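Local structure of cellulase (Xanthomonas axonopodis pv. citri, 4W7W) at residues M152-G157 with H224-K229; D162-A167 with A206-I211; G187-Y190 with H194-R197; E246-F251 with G262-F267. The protein probably hydrolyses beta-1,4-glucosidic bonds in cellulose as a glycosyl hydrolase family 5 cellulase, and binds a cello-oligosaccharide in its pocket. One frame throughout, in Å; residues are numbered along the deposited sequence.

Overall arrangement
All four contacts belong to one (alpha/beta)8 barrel, whose parallel strands carry the sugar-binding loops. Contact 1 and contact 3, with centres about 8 Å apart, both touch the chain C glucose and form neighbouring parts of one pocket; P155 O and Y190 N, a probable hydrogen bond at 2.8 Å, join their loops. Contact 4 lies about 11 Å from contact 1, centre to centre, and packs helix 243-258 on the outer side of strand 262-268, whose E266 touches contact 1. Contact 2 is the peripheral one, about 17 Å from contact 1 between centres, yet W163 of its helix packs on M152 and P155. Contacts 2 and 4 do not touch, their nearest atoms being about 7 Å apart.

Contact 1 of 4, residues M152-G157 with H224-K229; sequences MNEPNG and HQYLDK. With BGC (beta-D-glucopyranose), chain C.
The backbones at E154 and H224 stay well apart, their CA atoms separated by 8.1 Å, so side chains have to bridge from the loop 152-157 to the end of a strand. E154 approaches the H224 ring at its edge: ND1 of H224 gives a nearly straight hydrogen bond (164°) to OE2 of E154 at 2.6 Å. The acceptor uses its anti lone pair and lies almost in the imidazole plane, while the carboxylate is turned 57° from that ring. Beyond CG the glutamate is extended (chi2 -172°), which puts the carboxylate between ring and ligand and leaves OE1 to face the sugar: O4 of the chain C glucose donates to OE1 of E154 at 2.6 Å. N153 reaches the same ring edge, its OD1 lying 3.1 Å from H224 CE1, although that oxygen is hydrogen-bonded to R67. Y226 adds pocket wall, with CD2 3.6 Å from O6 of the glucose. N153, E154 and P155 spell the N-E-P sequence familiar after the fourth barrel strand of family 5. NE2 of H224 is bonded to E222 on strand 219-226, and E266 of the adjacent strand 262-268 packs against N153, E154 and H224.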
loop_
_atom_site.group_PDB
_atom_site.type_symbol
_atom_site.label_atom_id
_atom_site.label_comp_id
_atom_site.label_asym_id
_atom_site.label_seq_id
_atom_site.Cartn_x
_atom_site.Cartn_y
_atom_site.Cartn_z
ATOM N N MET A 152 4.295 -4.348 4.410
ATOM C CA MET A 152 3.321 -4.413 5.487
ATOM C C MET A 152 2.421 -3.205 5.465
ATOM O O MET A 152 2.899 -2.070 5.522
ATOM C CB MET A 152 4.022 -4.434 6.850
ATOM C CG MET A 152 3.084 -4.555 8.033
ATOM S SD MET A 152 2.057 -6.038 8.041
ATOM C CE MET A 152 3.316 -7.291 8.284
ATOM N N ASN A 153 1.118 -3.421 5.451
ATOM C CA ASN A 153 0.198 -2.301 5.541
ATOM C C ASN A 153 0.204 -1.716 6.949
ATOM O O ASN A 153 -0.118 -2.421 7.908
ATOM C CB ASN A 153 -1.211 -2.712 5.202
ATOM C CG ASN A 153 -2.133 -1.525 5.198
ATOM O OD1 ASN A 153 -1.955 -0.625 4.378
ATOM N ND2 ASN A 153 -3.088 -1.487 6.101
ATOM N N GLU A 154 0.507 -0.421 7.058
ATOM C CA GLU A 154 0.289 0.358 8.298
ATOM C C GLU A 154 0.726 -0.334 9.596
ATOM O O GLU A 154 -0.081 -0.547 10.509
ATOM C CB GLU A 154 -1.165 0.822 8.393
ATOM C CG GLU A 154 -1.519 1.727 7.232
ATOM C CD GLU A 154 -2.876 2.381 7.361
ATOM O OE1 GLU A 154 -3.560 2.141 8.367
ATOM O OE2 GLU A 154 -3.243 3.147 6.425
ATOM N N PRO A 155 2.019 -0.653 9.720
ATOM C CA PRO A 155 2.504 -1.024 11.048
ATOM C C PRO A 155 2.124 0.049 12.070
ATOM O O PRO A 155 2.123 1.235 11.762
ATOM C CB PRO A 155 4.029 -1.058 10.878
ATOM C CG PRO A 155 4.276 -1.159 9.402
ATOM C CD PRO A 155 3.121 -0.412 8.779
ATOM N N ASN A 156 1.796 -0.385 13.278
ATOM C CA ASN A 156 1.510 0.514 14.389
ATOM C C ASN A 156 1.665 -0.333 15.649
ATOM O O ASN A 156 1.765 -1.555 15.563
ATOM C CB ASN A 156 0.096 1.086 14.267
ATOM C CG ASN A 156 -0.972 0.032 14.347
ATOM O OD1 ASN A 156 -1.301 -0.649 13.342
ATOM N ND2 ASN A 156 -1.501 -0.153 15.511
ATOM N N GLY A 157 1.727 0.308 16.814
ATOM C CA GLY A 157 1.811 -0.473 18.049
ATOM C C GLY A 157 3.170 -1.133 18.241
ATOM O O GLY A 157 3.279 -2.141 18.946
ATOM N N HIS A 224 1.133 6.779 3.866
ATOM C CA HIS A 224 -0.302 6.932 3.625
ATOM C C HIS A 224 -0.710 8.304 4.093
ATOM O O HIS A 224 -0.116 8.844 5.022
ATOM C CB HIS A 224 -1.119 5.893 4.387
ATOM C CG HIS A 224 -0.866 4.491 3.928
ATOM N ND1 HIS A 224 -1.552 3.410 4.432
ATOM C CD2 HIS A 224 -0.009 4.003 3.003
ATOM C CE1 HIS A 224 -1.104 2.310 3.846
ATOM N NE2 HIS A 224 -0.181 2.645 2.967
ATOM N N GLN A 225 -1.731 8.892 3.472
ATOM C CA GLN A 225 -2.192 10.205 3.920
ATOM C C GLN A 225 -3.670 10.390 3.648
ATOM O O GLN A 225 -4.125 10.400 2.512
ATOM C CB GLN A 225 -1.408 11.344 3.267
ATOM C CG GLN A 225 -1.697 12.700 3.893
ATOM C CD GLN A 225 -1.294 12.736 5.343
ATOM O OE1 GLN A 225 -0.149 12.458 5.679
ATOM N NE2 GLN A 225 -2.223 13.092 6.219
ATOM N N TYR A 226 -4.400 10.578 4.740
ATOM C CA TYR A 226 -5.812 10.947 4.709
ATOM C C TYR A 226 -5.970 12.353 5.280
ATOM O O TYR A 226 -5.069 12.871 5.945
ATOM C CB TYR A 226 -6.626 9.906 5.486
ATOM C CG TYR A 226 -6.647 8.554 4.804
ATOM C CD1 TYR A 226 -7.560 8.275 3.803
ATOM C CD2 TYR A 226 -5.747 7.547 5.156
ATOM C CE1 TYR A 226 -7.584 7.039 3.173
ATOM C CE2 TYR A 226 -5.771 6.305 4.515
ATOM C CZ TYR A 226 -6.703 6.057 3.522
ATOM O OH TYR A 226 -6.782 4.858 2.862
ATOM N N LEU A 227 -7.099 12.990 4.977
ATOM C CA LEU A 227 -7.217 14.432 5.164
ATOM C C LEU A 227 -8.269 14.858 6.177
ATOM O O LEU A 227 -8.542 16.048 6.309
ATOM C CB LEU A 227 -7.506 15.111 3.817
ATOM C CG LEU A 227 -6.486 14.959 2.685
ATOM C CD1 LEU A 227 -6.747 15.940 1.562
ATOM C CD2 LEU A 227 -5.047 15.003 3.165
ATOM N N ASP A 228 -8.863 13.908 6.881
ATOM C CA ASP A 228 -9.734 14.230 8.005
ATOM C C ASP A 228 -8.910 14.597 9.262
ATOM O O ASP A 228 -7.681 14.582 9.221
ATOM C CB ASP A 228 -10.803 13.134 8.231
ATOM C CG ASP A 228 -10.236 11.757 8.509
ATOM O OD1 ASP A 228 -9.046 11.498 8.226
ATOM O OD2 ASP A 228 -11.034 10.911 8.981
ATOM N N LYS A 229 -9.587 14.972 10.359
ATOM C CA LYS A 229 -8.923 15.630 11.494
ATOM C C LYS A 229 -7.786 14.825 12.090
ATOM O O LYS A 229 -6.777 15.412 12.501
ATOM C CB LYS A 229 -9.930 15.985 12.602
ATOM C CG LYS A 229 -9.344 16.758 13.794
ATOM C CD LYS A 229 -10.355 16.936 14.929
ATOM C CE LYS A 229 -9.920 17.997 15.942
ATOM N NZ LYS A 229 -8.653 17.655 16.655
HETATM C C2 BGC C . -6.956 3.862 11.624
HETATM C C3 BGC C . -6.710 2.826 10.536
HETATM C C4 BGC C . -6.463 3.495 9.188
HETATM C C5 BGC C . -5.380 4.558 9.326
HETATM C C6 BGC C . -5.225 5.375 8.057
HETATM C C1 BGC C . -5.812 4.857 11.630
HETATM O O2 BGC C . -7.039 3.251 12.916
HETATM O O3 BGC C . -7.846 1.967 10.439
HETATM O O4 BGC C . -6.132 2.523 8.194
HETATM O O5 BGC C . -5.720 5.487 10.355
HETATM O O6 BGC C . -4.249 6.407 8.232
#

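Contact 2 of 4, residues D162-A167 with A206-I211; sequences DWANAA and AKALEI
A small apolar helix-to-helix contact, made by A164 against A208, L209 and I211, joins helix 160-176 to the short helix 205-209 in the outer layer of the barrel. The two backbones come close, with the CA atoms of A164 and L209 only 5.8 Å apart, and a single alanine methyl makes most of the contact from helix 160-176. CB of A164 points at the other segment and touches three residues of it. A164 CB lies 3.7 Å from A208 O, and the methyls A164 CB and A208 CB are 4.3 Å apart. Beside these, CD2 of L209 comes alongside A164 CB at 3.9 Å and also reaches the backbone of A164. The third neighbour is CD1 of I211, likewise 3.9 Å from A164 CB; with CG1 set between the backbone N and the carbonyl carbon (chi1 78°), the branch extends toward helix 160-176 and meets the methyl with its end, at the exposed edge of the contact. L209 also packs on W196, and W163, one residue before A164, turns inward so that its NE1 bonds the carbonyl of P186. The indole face carries the methyl A167 CB of its own helix, 3.8 Å above the plane. With no hydrogen bond between the segments, the contact rests on shape and on the exclusion of water from methyl groups; its closeness depends on the slight bulk of the two alanines.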
loop_
_atom_site.group_PDB
_atom_site.type_symbol
_atom_site.label_atom_id
_atom_site.label_comp_id
_atom_site.label_asym_id
_atom_site.label_seq_id
_atom_site.Cartn_x
_atom_site.Cartn_y
_atom_site.Cartn_z
ATOM N N ASP A 162 12.109 -0.616 16.455
ATOM C CA ASP A 162 11.789 -2.041 16.419
ATOM C C ASP A 162 11.177 -2.398 15.067
ATOM O O ASP A 162 11.499 -3.448 14.498
ATOM C CB ASP A 162 10.858 -2.459 17.555
ATOM C CG ASP A 162 11.535 -2.472 18.911
ATOM O OD1 ASP A 162 12.770 -2.426 18.962
ATOM O OD2 ASP A 162 10.816 -2.579 19.919
ATOM N N TRP A 163 10.315 -1.538 14.539
ATOM C CA TRP A 163 9.778 -1.791 13.210
ATOM C C TRP A 163 10.895 -1.740 12.164
ATOM O O TRP A 163 10.953 -2.577 11.268
ATOM C CB TRP A 163 8.602 -0.837 12.848
ATOM C CG TRP A 163 8.247 -1.034 11.413
ATOM C CD1 TRP A 163 8.552 -0.208 10.388
ATOM C CD2 TRP A 163 7.734 -2.240 10.819
ATOM N NE1 TRP A 163 8.237 -0.801 9.202
ATOM C CE2 TRP A 163 7.744 -2.055 9.442
ATOM C CE3 TRP A 163 7.263 -3.453 11.335
ATOM C CZ2 TRP A 163 7.302 -3.030 8.558
ATOM C CZ3 TRP A 163 6.827 -4.421 10.460
ATOM C CH2 TRP A 163 6.850 -4.206 9.092
ATOM N N ALA A 164 11.806 -0.777 12.286
ATOM C CA ALA A 164 12.904 -0.696 11.332
ATOM C C ALA A 164 13.741 -1.972 11.320
ATOM O O ALA A 164 14.154 -2.427 10.259
ATOM C CB ALA A 164 13.776 0.512 11.612
ATOM N N ASN A 165 13.982 -2.551 12.487
ATOM C CA ASN A 165 14.694 -3.829 12.555
ATOM C C ASN A 165 13.926 -4.929 11.830
ATOM O O ASN A 165 14.500 -5.718 11.083
ATOM C CB ASN A 165 14.928 -4.235 14.022
ATOM C CG ASN A 165 15.488 -5.643 14.174
ATOM O OD1 ASN A 165 14.758 -6.579 14.537
ATOM N ND2 ASN A 165 16.755 -5.811 13.877
ATOM N N ALA A 166 12.615 -4.995 12.056
ATOM C CA ALA A 166 11.788 -5.992 11.376
ATOM C C ALA A 166 11.822 -5.779 9.873
ATOM O O ALA A 166 11.936 -6.744 9.099
ATOM C CB ALA A 166 10.353 -5.945 11.884
ATOM N N ALA A 167 11.734 -4.519 9.444
ATOM C CA ALA A 167 11.798 -4.198 8.026
ATOM C C ALA A 167 13.159 -4.573 7.437
ATOM O O ALA A 167 13.221 -5.129 6.343
ATOM C CB ALA A 167 11.506 -2.722 7.830
ATOM N N ALA A 206 11.366 8.923 10.514
ATOM C CA ALA A 206 12.453 9.553 9.784
ATOM C C ALA A 206 13.810 9.107 10.306
ATOM O O ALA A 206 14.673 8.687 9.545
ATOM C CB ALA A 206 12.313 11.063 9.890
ATOM N N LYS A 207 13.997 9.196 11.616
ATOM C CA LYS A 207 15.269 8.837 12.201
ATOM C C LYS A 207 15.484 7.331 12.164
ATOM O O LYS A 207 16.577 6.873 11.845
ATOM C CB LYS A 207 15.358 9.360 13.642
ATOM C CG LYS A 207 16.599 8.970 14.401
ATOM C CD LYS A 207 17.868 9.482 13.729
ATOM C CE LYS A 207 19.101 9.100 14.522
ATOM N NZ LYS A 207 20.338 9.615 13.873
ATOM N N ALA A 208 14.472 6.556 12.523
ATOM C CA ALA A 208 14.662 5.117 12.624
ATOM C C ALA A 208 15.004 4.497 11.278
ATOM O O ALA A 208 15.802 3.565 11.197
ATOM C CB ALA A 208 13.415 4.469 13.174
ATOM N N LEU A 209 14.390 4.984 10.204
ATOM C CA LEU A 209 14.505 4.328 8.908
ATOM C C LEU A 209 15.726 4.774 8.133
ATOM O O LEU A 209 16.053 4.162 7.118
ATOM C CB LEU A 209 13.235 4.536 8.091
ATOM C CG LEU A 209 12.050 3.798 8.698
ATOM C CD1 LEU A 209 10.760 4.280 8.065
ATOM C CD2 LEU A 209 12.154 2.281 8.566
ATOM N N GLU A 210 16.435 5.787 8.613
ATOM C CA GLU A 210 17.738 6.115 8.045
ATOM C C GLU A 210 18.753 4.963 8.145
ATOM O O GLU A 210 19.729 4.918 7.408
ATOM C CB GLU A 210 18.264 7.387 8.704
ATOM C CG GLU A 210 17.530 8.559 8.106
ATOM C CD GLU A 210 17.558 9.843 8.914
ATOM O OE1 GLU A 210 18.431 10.021 9.788
ATOM O OE2 GLU A 210 16.684 10.713 8.645
ATOM N N ILE A 211 18.511 4.040 9.062
ATOM C CA ILE A 211 19.429 2.930 9.279
ATOM C C ILE A 211 19.328 1.889 8.168
ATOM O O ILE A 211 20.234 1.076 8.015
ATOM C CB ILE A 211 19.186 2.221 10.644
ATOM C CG1 ILE A 211 17.986 1.280 10.588
ATOM C CG2 ILE A 211 19.072 3.204 11.792
ATOM C CD1 ILE A 211 17.681 0.666 11.914
#

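Contact 3 of 4, residues G187-Y190 with H194-R197; sequences GTAY and HSWR. With BGC (beta-D-glucopyranose), chain B; BGC (beta-D-glucopyranose), chain C.
W196 turns the six-membered end of its indole toward G187, meeting the backbone obliquely: CH2 of W196 lies 3.8 Å from G187 N, and CZ3 of W196 stands the same distance from that nitrogen. With chi1 at -163°, which sets CG opposite the backbone N, the indole extends to the glycine, which has no side chain to keep the ring off. Further along, S195 and A189 face each other without bonding directly, since OG of S195 is 4.2 Å from A189 O. A water fills the gap instead; it donates to A189 O at 2.6 Å and is hydrogen-bonded to S195 OG at 2.7 Å. Both segments belong to the loop that follows the fifth strand of the (alpha/beta)8 barrel, where such loops form the substrate pocket, and here the loop doubles back to present Y190 and H194 to the bound glycan. Two successive glucoses lie over one face of the Y190 ring: C4 of the chain B glucose is 3.7 Å above the ring plane and C1 of the chain C glucose 3.8 Å above it, each offset toward the rim. The sugar link therefore runs over the aromatic surface. H194 instead offers its edge, with O2 of the chain B glucose near the imidazole plane, while S195 OG sits over a face of the same ring and Y231 stacks with it.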
loop_
_atom_site.group_PDB
_atom_site.type_symbol
_atom_site.label_atom_id
_atom_site.label_comp_id
_atom_site.label_asym_id
_atom_site.label_seq_id
_atom_site.Cartn_x
_atom_site.Cartn_y
_atom_site.Cartn_z
ATOM N N GLY A 187 6.811 2.896 7.557
ATOM C CA GLY A 187 7.148 3.127 8.947
ATOM C C GLY A 187 6.065 2.609 9.871
ATOM O O GLY A 187 5.092 1.997 9.433
ATOM N N THR A 188 6.264 2.869 11.169
ATOM C CA THR A 188 5.226 2.613 12.143
ATOM C C THR A 188 4.230 3.798 12.153
ATOM O O THR A 188 4.194 4.590 11.202
ATOM C CB THR A 188 5.804 2.250 13.518
ATOM O OG1 THR A 188 4.745 1.766 14.330
ATOM C CG2 THR A 188 6.533 3.407 14.181
ATOM N N ALA A 189 3.389 3.909 13.184
ATOM C CA ALA A 189 2.420 5.025 13.249
ATOM C C ALA A 189 1.533 5.067 12.007
ATOM O O ALA A 189 1.194 6.133 11.473
ATOM C CB ALA A 189 3.114 6.370 13.495
ATOM N N TYR A 190 1.116 3.883 11.552
ATOM C CA TYR A 190 0.233 3.746 10.393
ATOM C C TYR A 190 0.874 4.331 9.132
ATOM O O TYR A 190 0.178 4.672 8.179
ATOM C CB TYR A 190 -1.152 4.341 10.640
ATOM C CG TYR A 190 -1.838 3.797 11.862
ATOM C CD1 TYR A 190 -2.636 2.676 11.791
ATOM C CD2 TYR A 190 -1.702 4.434 13.082
ATOM C CE1 TYR A 190 -3.270 2.193 12.919
ATOM C CE2 TYR A 190 -2.336 3.973 14.212
ATOM C CZ TYR A 190 -3.125 2.855 14.126
ATOM O OH TYR A 190 -3.769 2.397 15.262
ATOM N N HIS A 194 2.198 12.567 7.331
ATOM C CA HIS A 194 2.126 13.718 8.221
ATOM C C HIS A 194 2.991 13.608 9.473
ATOM O O HIS A 194 3.502 14.617 9.942
ATOM C CB HIS A 194 0.663 13.994 8.620
ATOM C CG HIS A 194 0.025 12.868 9.368
ATOM N ND1 HIS A 194 -0.028 12.830 10.742
ATOM C CD2 HIS A 194 -0.500 11.691 8.938
ATOM C CE1 HIS A 194 -0.587 11.699 11.128
ATOM N NE2 HIS A 194 -0.899 10.999 10.050
ATOM N N SER A 195 3.103 12.400 10.026
ATOM C CA SER A 195 3.756 12.177 11.300
ATOM C C SER A 195 5.145 11.583 11.149
ATOM O O SER A 195 5.761 11.171 12.145
ATOM C CB SER A 195 2.903 11.261 12.147
ATOM O OG SER A 195 2.663 10.073 11.417
ATOM N N TRP A 196 5.673 11.554 9.927
ATOM C CA TRP A 196 6.927 10.872 9.635
ATOM C C TRP A 196 8.073 11.343 10.526
ATOM O O TRP A 196 8.941 10.540 10.896
ATOM C CB TRP A 196 7.296 11.085 8.170
ATOM C CG TRP A 196 8.316 10.144 7.643
ATOM C CD1 TRP A 196 9.615 10.398 7.377
ATOM C CD2 TRP A 196 8.091 8.775 7.298
ATOM N NE1 TRP A 196 10.223 9.280 6.886
ATOM C CE2 TRP A 196 9.312 8.265 6.819
ATOM C CE3 TRP A 196 6.965 7.941 7.310
ATOM C CZ2 TRP A 196 9.447 6.965 6.349
ATOM C CZ3 TRP A 196 7.101 6.652 6.851
ATOM C CH2 TRP A 196 8.340 6.177 6.373
ATOM N N ARG A 197 8.086 12.645 10.826
ATOM C CA ARG A 197 9.198 13.269 11.515
ATOM C C ARG A 197 8.895 13.528 12.988
ATOM O O ARG A 197 9.730 14.112 13.696
ATOM C CB ARG A 197 9.612 14.558 10.805
ATOM C CG ARG A 197 9.903 14.349 9.321
ATOM C CD ARG A 197 10.372 15.599 8.586
ATOM N NE ARG A 197 11.787 15.756 8.805
ATOM C CZ ARG A 197 12.711 15.996 7.885
ATOM N NH1 ARG A 197 13.952 16.126 8.291
ATOM N NH2 ARG A 197 12.464 16.171 6.619
HETATM C C2 BGC B . -3.368 8.426 13.176
HETATM C C3 BGC B . -4.387 7.634 12.378
HETATM C C4 BGC B . -4.944 6.463 13.202
HETATM C C5 BGC B . -5.396 6.885 14.591
HETATM C C6 BGC B . -5.773 5.675 15.450
HETATM C C1 BGC B . -3.895 8.765 14.559
HETATM O O2 BGC B . -2.996 9.617 12.466
HETATM O O3 BGC B . -3.704 7.150 11.228
HETATM O O4 BGC B . -6.083 5.862 12.581
HETATM O O5 BGC B . -4.347 7.595 15.253
HETATM O O6 BGC B . -6.365 6.140 16.669
HETATM C C2 BGC C . -6.956 3.862 11.624
HETATM C C3 BGC C . -6.710 2.826 10.536
HETATM C C4 BGC C . -6.463 3.495 9.188
HETATM C C5 BGC C . -5.380 4.558 9.326
HETATM C C6 BGC C . -5.225 5.375 8.057
HETATM C C1 BGC C . -5.812 4.857 11.630
HETATM O O2 BGC C . -7.039 3.251 12.916
HETATM O O3 BGC C . -7.846 1.967 10.439
HETATM O O4 BGC C . -6.132 2.523 8.194
HETATM O O5 BGC C . -5.720 5.487 10.355
HETATM O O6 BGC C . -4.249 6.407 8.232
HETATM O O HOH W 1 0.458 8.597 12.052
#

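Contact 4 of 4, residues E246-F251 with G262-F267; sequences EKLQGF and GFLGEF
F251 reaches G262 and L248 reaches L264 across the beta-alpha-beta unit formed by strand 219-226, helix 243-258 and strand 262-268, one of the repeated crossovers from which the (alpha/beta)8 barrel is built. The helix rests on the outer surface of the strand, with the nearest CA atoms, those of F251 and G262, 8.4 Å apart. The phenylalanine shows how the interval is crossed. From CB the side chain heads toward the strand, and a chi1 of 177° stretches CG away from the backbone N in that direction. One flank of the ring then meets the W196 indole edge-to-face, CD1 of F251 lying 3.5 Å from W196 CD2. Farther out on that flank, CE1 of F251 stays close to the same indole. The other flank leads through CD2 to CE2, which comes obliquely to the backbone of G262, 4.3 Å from its CA, and the tip, CZ of F251, stands 4.4 Å from the same G262 CA. A glycine here leaves the strand bare and lets the ring come close to the main chain. F221 and A223 of strand 219-226 and W293 of strand 293-301 also pack against F251, so the ring sits between the helix and three adjacent strands. About one helical turn earlier L248 repeats the approach on a smaller scale, its side chain crossing that of L264 at about a right angle, with M286 of helix 273-288 touching both leucines. The two meet through single methyls, CD2 of L248 and CD1 of L264, 4.0 Å apart.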
loop_
_atom_site.group_PDB
_atom_site.type_symbol
_atom_site.label_atom_id
_atom_site.label_comp_id
_atom_site.label_asym_id
_atom_site.label_seq_id
_atom_site.Cartn_x
_atom_site.Cartn_y
_atom_site.Cartn_z
ATOM N N GLU A 246 0.122 19.978 2.138
ATOM C CA GLU A 246 0.802 20.397 3.355
ATOM C C GLU A 246 1.394 19.225 4.139
ATOM O O GLU A 246 2.537 19.281 4.574
ATOM C CB GLU A 246 -0.136 21.202 4.244
ATOM C CG GLU A 246 -0.416 22.576 3.656
ATOM C CD GLU A 246 -1.613 23.284 4.258
ATOM O OE1 GLU A 246 -2.168 22.772 5.254
ATOM O OE2 GLU A 246 -1.985 24.364 3.728
ATOM N N LYS A 247 0.607 18.172 4.295
ATOM C CA LYS A 247 1.014 17.032 5.088
ATOM C C LYS A 247 2.033 16.145 4.392
ATOM O O LYS A 247 2.693 15.343 5.062
ATOM C CB LYS A 247 -0.211 16.221 5.506
ATOM C CG LYS A 247 -1.159 16.954 6.451
ATOM C CD LYS A 247 -0.483 17.499 7.697
ATOM C CE LYS A 247 -1.431 18.338 8.517
ATOM N NZ LYS A 247 -0.778 18.868 9.750
ATOM N N LEU A 248 2.204 16.292 3.084
ATOM C CA LEU A 248 3.245 15.561 2.359
ATOM C C LEU A 248 4.610 16.234 2.401
ATOM O O LEU A 248 5.605 15.592 2.082
ATOM C CB LEU A 248 2.841 15.384 0.896
ATOM C CG LEU A 248 1.576 14.552 0.621
ATOM C CD1 LEU A 248 1.399 14.393 -0.872
ATOM C CD2 LEU A 248 1.627 13.187 1.290
ATOM N N GLN A 249 4.682 17.509 2.782
ATOM C CA GLN A 249 5.925 18.265 2.622
ATOM C C GLN A 249 7.087 17.711 3.444
ATOM O O GLN A 249 8.200 17.621 2.937
ATOM C CB GLN A 249 5.736 19.754 2.951
ATOM C CG GLN A 249 4.928 20.472 1.910
ATOM C CD GLN A 249 4.993 21.969 2.066
ATOM O OE1 GLN A 249 5.940 22.515 2.651
ATOM N NE2 GLN A 249 4.024 22.639 1.518
ATOM N N GLY A 250 6.866 17.416 4.726
ATOM C CA GLY A 250 7.967 16.959 5.574
ATOM C C GLY A 250 8.568 15.629 5.126
ATOM O O GLY A 250 9.787 15.463 5.087
ATOM N N PHE A 251 7.683 14.706 4.753
ATOM C CA PHE A 251 8.082 13.423 4.202
ATOM C C PHE A 251 8.821 13.599 2.886
ATOM O O PHE A 251 9.865 12.968 2.678
ATOM C CB PHE A 251 6.841 12.539 4.059
ATOM C CG PHE A 251 7.100 11.200 3.435
ATOM C CD1 PHE A 251 7.782 10.204 4.118
ATOM C CD2 PHE A 251 6.657 10.921 2.155
ATOM C CE1 PHE A 251 7.988 8.968 3.532
ATOM C CE2 PHE A 251 6.869 9.688 1.568
ATOM C CZ PHE A 251 7.528 8.711 2.270
ATOM N N GLY A 262 9.696 7.757 -2.581
ATOM C CA GLY A 262 8.472 7.520 -1.831
ATOM C C GLY A 262 7.330 7.032 -2.688
ATOM O O GLY A 262 7.309 7.226 -3.906
ATOM N N PHE A 263 6.358 6.444 -2.017
ATOM C CA PHE A 263 5.176 5.932 -2.692
ATOM C C PHE A 263 3.983 6.166 -1.792
ATOM O O PHE A 263 4.026 5.795 -0.624
ATOM C CB PHE A 263 5.355 4.421 -2.968
ATOM C CG PHE A 263 4.364 3.883 -3.949
ATOM C CD1 PHE A 263 3.043 3.664 -3.595
ATOM C CD2 PHE A 263 4.760 3.624 -5.262
ATOM C CE1 PHE A 263 2.106 3.240 -4.538
ATOM C CE2 PHE A 263 3.842 3.170 -6.189
ATOM C CZ PHE A 263 2.506 3.014 -5.833
ATOM N N LEU A 264 2.918 6.791 -2.313
ATOM C CA LEU A 264 1.739 7.072 -1.505
ATOM C C LEU A 264 0.802 5.887 -1.652
ATOM O O LEU A 264 -0.017 5.822 -2.570
ATOM C CB LEU A 264 1.096 8.395 -1.913
ATOM C CG LEU A 264 0.142 8.991 -0.879
ATOM C CD1 LEU A 264 0.819 9.372 0.434
ATOM C CD2 LEU A 264 -0.563 10.212 -1.470
ATOM N N GLY A 265 0.955 4.916 -0.754
ATOM C CA GLY A 265 0.256 3.631 -0.918
ATOM C C GLY A 265 -1.238 3.674 -0.683
ATOM O O GLY A 265 -1.979 2.830 -1.202
ATOM N N GLU A 266 -1.681 4.653 0.121
ATOM C CA GLU A 266 -3.092 4.936 0.288
ATOM C C GLU A 266 -3.270 6.423 0.494
ATOM O O GLU A 266 -2.497 7.066 1.208
ATOM C CB GLU A 266 -3.719 4.257 1.505
ATOM C CG GLU A 266 -3.701 2.753 1.468
ATOM C CD GLU A 266 -4.425 2.117 2.637
ATOM O OE1 GLU A 266 -5.191 2.815 3.366
ATOM O OE2 GLU A 266 -4.213 0.899 2.832
ATOM N N PHE A 267 -4.349 6.937 -0.075
ATOM C CA PHE A 267 -4.847 8.286 0.161
ATOM C C PHE A 267 -6.250 8.274 -0.412
ATOM O O PHE A 267 -6.582 7.440 -1.243
ATOM C CB PHE A 267 -3.982 9.382 -0.497
ATOM C CG PHE A 267 -4.023 9.408 -2.025
ATOM C CD1 PHE A 267 -3.520 8.361 -2.779
ATOM C CD2 PHE A 267 -4.554 10.491 -2.691
ATOM C CE1 PHE A 267 -3.546 8.402 -4.162
ATOM C CE2 PHE A 267 -4.567 10.544 -4.064
ATOM C CZ PHE A 267 -4.069 9.500 -4.811
#